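Local coordinates for protein RNA-dependent RNA polymerase (Dera Ghazi Khan orthonairovirus, PDB 6DX2) that carries a viral OTU cysteine protease domain that probably removes ubiquitin, within a longer protein inferred to be an RNA-directed RNA polymerase, at residues R59-W73 against N85-Y98. Residues are numbered along the deposited sequence; the frame is centred on the assembly and turned at random.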
# COMPACT_ATOMS: atom_id res chain seq x y z
N ARG A 59 9.95 9.59 5.42
CA ARG A 59 11.14 8.84 5.82
C ARG A 59 10.92 8.06 7.11
O ARG A 59 11.46 6.96 7.27
CB ARG A 59 12.34 9.78 6.01
CG ARG A 59 12.66 10.72 4.82
CD ARG A 59 14.05 11.41 4.94
NE ARG A 59 15.04 10.48 4.40
CZ ARG A 59 15.65 10.62 3.22
NH1 ARG A 59 15.43 11.69 2.45
NH2 ARG A 59 16.52 9.70 2.83
N SER A 60 10.16 8.60 8.06
CA SER A 60 9.96 7.85 9.29
C SER A 60 9.10 6.61 9.06
O SER A 60 9.23 5.63 9.80
CB SER A 60 9.37 8.75 10.36
OG SER A 60 8.09 9.15 9.96
N ILE A 61 8.25 6.64 8.05
CA ILE A 61 7.50 5.43 7.70
C ILE A 61 8.45 4.34 7.24
O ILE A 61 8.30 3.17 7.61
CB ILE A 61 6.46 5.76 6.63
CG1 ILE A 61 5.33 6.55 7.29
CG2 ILE A 61 5.96 4.50 5.98
CD1 ILE A 61 4.72 7.47 6.34
N LYS A 62 9.45 4.71 6.42
CA LYS A 62 10.50 3.77 6.06
C LYS A 62 11.19 3.19 7.28
O LYS A 62 11.58 2.02 7.29
CB LYS A 62 11.57 4.44 5.18
CG LYS A 62 11.05 4.67 3.74
CD LYS A 62 12.19 5.23 2.90
CE LYS A 62 12.11 4.66 1.53
NZ LYS A 62 13.29 5.02 0.73
N ASN A 63 11.45 4.04 8.30
CA ASN A 63 12.15 3.54 9.48
C ASN A 63 11.30 2.52 10.23
O ASN A 63 11.83 1.54 10.77
CB ASN A 63 12.55 4.70 10.39
CG ASN A 63 13.66 5.55 9.77
OD1 ASN A 63 14.43 5.06 8.96
ND2 ASN A 63 13.74 6.82 10.17
N THR A 64 9.99 2.75 10.25
CA THR A 64 9.06 1.81 10.86
C THR A 64 9.08 0.49 10.12
O THR A 64 9.17 -0.58 10.74
CB THR A 64 7.66 2.43 10.88
OG1 THR A 64 7.68 3.54 11.79
CG2 THR A 64 6.69 1.41 11.38
N ILE A 65 9.08 0.55 8.78
CA ILE A 65 9.17 -0.67 7.98
C ILE A 65 10.48 -1.40 8.28
O ILE A 65 10.53 -2.63 8.40
CB ILE A 65 9.07 -0.32 6.49
CG1 ILE A 65 7.67 0.18 6.18
CG2 ILE A 65 9.44 -1.55 5.61
CD1 ILE A 65 7.63 0.78 4.76
N ALA A 66 11.56 -0.64 8.39
CA ALA A 66 12.84 -1.25 8.60
C ALA A 66 12.87 -1.95 9.96
O ALA A 66 13.44 -3.03 10.09
CB ALA A 66 13.94 -0.20 8.49
N SER A 67 12.24 -1.35 10.98
CA SER A 67 12.25 -1.97 12.30
C SER A 67 11.47 -3.27 12.27
O SER A 67 11.90 -4.28 12.88
CB SER A 67 11.66 -1.02 13.36
OG SER A 67 10.24 -1.13 13.44
N PHE A 68 10.34 -3.28 11.55
CA PHE A 68 9.59 -4.52 11.44
C PHE A 68 10.42 -5.59 10.72
O PHE A 68 10.43 -6.75 11.14
CB PHE A 68 8.26 -4.29 10.72
CG PHE A 68 7.34 -5.46 10.81
CD1 PHE A 68 6.46 -5.60 11.88
CD2 PHE A 68 7.41 -6.47 9.85
CE1 PHE A 68 5.62 -6.70 11.97
CE2 PHE A 68 6.58 -7.58 9.94
CZ PHE A 68 5.67 -7.68 10.99
N ALA A 69 11.09 -5.22 9.62
CA ALA A 69 11.89 -6.18 8.85
C ALA A 69 13.03 -6.75 9.69
O ALA A 69 13.37 -7.93 9.56
CB ALA A 69 12.43 -5.50 7.57
N ALA A 70 13.62 -5.94 10.57
CA ALA A 70 14.71 -6.39 11.43
C ALA A 70 14.22 -7.37 12.50
O ALA A 70 14.91 -8.38 12.80
CB ALA A 70 15.39 -5.17 12.06
N ALA A 71 13.06 -7.09 13.10
CA ALA A 71 12.58 -7.90 14.21
C ALA A 71 11.74 -9.08 13.77
O ALA A 71 11.65 -10.07 14.51
CB ALA A 71 11.76 -7.05 15.17
N ASN A 72 11.13 -9.02 12.60
CA ASN A 72 10.09 -9.95 12.19
C ASN A 72 10.27 -10.36 10.74
O ASN A 72 9.32 -10.39 9.96
CB ASN A 72 8.70 -9.32 12.35
CG ASN A 72 8.27 -9.31 13.75
OD1 ASN A 72 8.57 -10.26 14.46
ND2 ASN A 72 7.61 -8.24 14.20
N TRP A 73 11.50 -10.70 10.37
CA TRP A 73 11.80 -10.97 8.97
C TRP A 73 10.95 -12.12 8.43
O TRP A 73 10.54 -12.10 7.26
CB TRP A 73 13.29 -11.29 8.83
CG TRP A 73 13.76 -11.57 7.44
CD1 TRP A 73 14.42 -12.68 7.02
CD2 TRP A 73 13.62 -10.72 6.29
NE1 TRP A 73 14.73 -12.57 5.67
CE2 TRP A 73 14.24 -11.38 5.20
CE3 TRP A 73 13.05 -9.46 6.08
CZ2 TRP A 73 14.29 -10.82 3.92
CZ3 TRP A 73 13.10 -8.91 4.80
CH2 TRP A 73 13.71 -9.59 3.74
N ASN A 85 18.21 -11.55 2.94
CA ASN A 85 18.09 -11.38 4.38
C ASN A 85 17.55 -10.00 4.65
O ASN A 85 17.41 -9.16 3.74
CB ASN A 85 19.44 -11.56 5.08
CG ASN A 85 20.53 -10.72 4.43
OD1 ASN A 85 20.53 -9.50 4.55
ND2 ASN A 85 21.48 -11.39 3.77
N SER A 86 17.18 -9.78 5.92
CA SER A 86 16.60 -8.49 6.28
C SER A 86 17.62 -7.37 6.13
O SER A 86 17.25 -6.23 5.79
CB SER A 86 16.06 -8.52 7.73
OG SER A 86 17.14 -8.47 8.64
N SER A 87 18.89 -7.66 6.32
CA SER A 87 19.91 -6.62 6.22
C SER A 87 20.00 -6.07 4.80
O SER A 87 20.04 -4.84 4.59
CB SER A 87 21.27 -7.16 6.68
OG SER A 87 22.18 -6.09 6.67
N ASP A 88 20.04 -6.96 3.80
CA ASP A 88 19.99 -6.54 2.40
C ASP A 88 18.72 -5.74 2.09
O ASP A 88 18.78 -4.71 1.41
CB ASP A 88 20.07 -7.75 1.47
CG ASP A 88 21.40 -8.49 1.58
OD1 ASP A 88 22.38 -7.92 2.12
OD2 ASP A 88 21.45 -9.66 1.13
N TYR A 89 17.55 -6.22 2.57
CA TYR A 89 16.31 -5.53 2.30
C TYR A 89 16.36 -4.11 2.87
O TYR A 89 16.03 -3.13 2.17
CB TYR A 89 15.11 -6.28 2.88
CG TYR A 89 13.82 -5.45 2.80
CD1 TYR A 89 13.23 -5.13 1.58
CD2 TYR A 89 13.22 -4.96 3.94
CE1 TYR A 89 12.14 -4.36 1.50
CE2 TYR A 89 12.09 -4.18 3.86
CZ TYR A 89 11.54 -3.89 2.64
OH TYR A 89 10.40 -3.12 2.56
N ARG A 90 16.77 -3.99 4.14
CA ARG A 90 16.69 -2.67 4.76
C ARG A 90 17.62 -1.68 4.08
O ARG A 90 17.26 -0.52 3.90
CB ARG A 90 16.98 -2.75 6.25
CG ARG A 90 15.86 -3.45 7.00
CD ARG A 90 16.28 -3.60 8.47
NE ARG A 90 16.92 -4.89 8.74
CZ ARG A 90 18.13 -5.03 9.26
NH1 ARG A 90 18.85 -3.95 9.55
NH2 ARG A 90 18.63 -6.24 9.48
N ALA A 91 18.80 -2.14 3.66
CA ALA A 91 19.76 -1.23 3.03
C ALA A 91 19.23 -0.71 1.70
O ALA A 91 19.44 0.46 1.35
CB ALA A 91 21.11 -1.94 2.84
N ASP A 92 18.55 -1.56 0.94
CA ASP A 92 17.97 -1.13 -0.33
C ASP A 92 16.76 -0.22 -0.10
O ASP A 92 16.67 0.86 -0.68
CB ASP A 92 17.55 -2.35 -1.14
CG ASP A 92 17.46 -2.05 -2.62
OD1 ASP A 92 18.22 -1.17 -3.08
OD2 ASP A 92 16.63 -2.69 -3.32
N MET A 93 15.81 -0.66 0.73
CA MET A 93 14.57 0.08 0.91
C MET A 93 14.84 1.47 1.48
O MET A 93 14.11 2.42 1.15
CB MET A 93 13.62 -0.74 1.81
CG MET A 93 12.29 -0.15 2.12
SD MET A 93 12.36 1.00 3.53
CE MET A 93 12.67 -0.16 4.88
N LEU A 94 15.85 1.61 2.32
CA LEU A 94 16.07 2.89 2.98
C LEU A 94 16.67 3.94 2.05
O LEU A 94 16.80 5.10 2.44
CB LEU A 94 16.99 2.72 4.17
CG LEU A 94 16.23 2.09 5.35
CD1 LEU A 94 17.19 1.63 6.42
CD2 LEU A 94 15.23 3.10 5.90
N ARG A 95 17.07 3.55 0.85
CA ARG A 95 17.70 4.49 -0.03
C ARG A 95 16.65 5.39 -0.66
O ARG A 95 15.55 4.95 -0.94
CB ARG A 95 18.47 3.75 -1.12
CG ARG A 95 19.65 2.97 -0.63
CD ARG A 95 20.51 2.64 -1.81
NE ARG A 95 20.60 3.76 -2.76
CZ ARG A 95 20.50 3.64 -4.09
NH1 ARG A 95 20.29 2.45 -4.65
NH2 ARG A 95 20.60 4.71 -4.86
N ASN A 96 17.03 6.64 -0.96
CA ASN A 96 16.10 7.52 -1.66
C ASN A 96 15.73 6.91 -3.01
O ASN A 96 16.55 6.23 -3.66
CB ASN A 96 16.69 8.90 -1.91
CG ASN A 96 16.77 9.77 -0.65
OD1 ASN A 96 16.06 9.59 0.34
ND2 ASN A 96 17.64 10.76 -0.71
N TYR A 97 14.47 7.15 -3.41
CA TYR A 97 13.90 6.74 -4.69
C TYR A 97 13.80 5.24 -4.81
O TYR A 97 13.69 4.72 -5.93
CB TYR A 97 14.70 7.35 -5.87
CG TYR A 97 15.01 8.78 -5.55
CD1 TYR A 97 13.97 9.69 -5.33
CD2 TYR A 97 16.31 9.22 -5.43
CE1 TYR A 97 14.24 11.00 -5.01
CE2 TYR A 97 16.59 10.55 -5.12
CZ TYR A 97 15.54 11.42 -4.90
OH TYR A 97 15.81 12.74 -4.58
N TYR A 98 13.80 4.52 -3.68
CA TYR A 98 13.43 3.12 -3.73
C TYR A 98 11.92 3.04 -3.97
O TYR A 98 11.14 3.71 -3.27
CB TYR A 98 13.80 2.44 -2.40
CG TYR A 98 13.23 1.08 -2.23
CD1 TYR A 98 11.96 0.90 -1.67
CD2 TYR A 98 13.94 -0.03 -2.63
CE1 TYR A 98 11.42 -0.39 -1.49
CE2 TYR A 98 13.43 -1.31 -2.47
CZ TYR A 98 12.18 -1.49 -1.89
OH TYR A 98 11.63 -2.74 -1.73
O HOH W 1 15.13 7.48 4.35
O HOH W 2 11.80 5.64 -1.59
O HOH W 3 14.95 7.18 1.60
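Helices 59-71 and 86-93 run antiparallel, their axes approaching to 9.3 Å with N-to-C directions 172° apart, and A66 beside R90 and A69 beside S86 in register. Alanines line the middle: A69 CB lies at the edge of the Y89 ring, 3.8 Å from CD2, and A70 CB sits over one face of the R90 guanidinium. S87 CA covers the opposite face, and R90 NH2 donates an almost straight bond (173°) to S86 OG, in the guanidinium plane, holding the group flat. With CG anti to the backbone N (chi1 -179°), the W73 indole spreads over the start of helix 86-93, S86 N lying 3.4 Å above the ring, near its centre. The pair belongs to the helical part of the OTU-like cysteine protease fold: I65 and Y98 meet F44 of helix 42-52, I65 and Y89 meet I107 of helix 102-112, and Y89 OH and Y98 OH hydrogen-bond E104. M93, folded back at chi2 and chi3, puts CE 3.6 Å from I65 CG2, while its SD runs alongside K62 CB and CG. K62 reaches past it to the M93 carbonyl, NZ bonding M93 O at 2.8 Å in the carbonyl plane; NZ also donates to two waters and lies 2.8 Å from R95 O. One of those waters continues to L94 O and N96 OD1, which R59 NH2 approaches in a weak, bent bond.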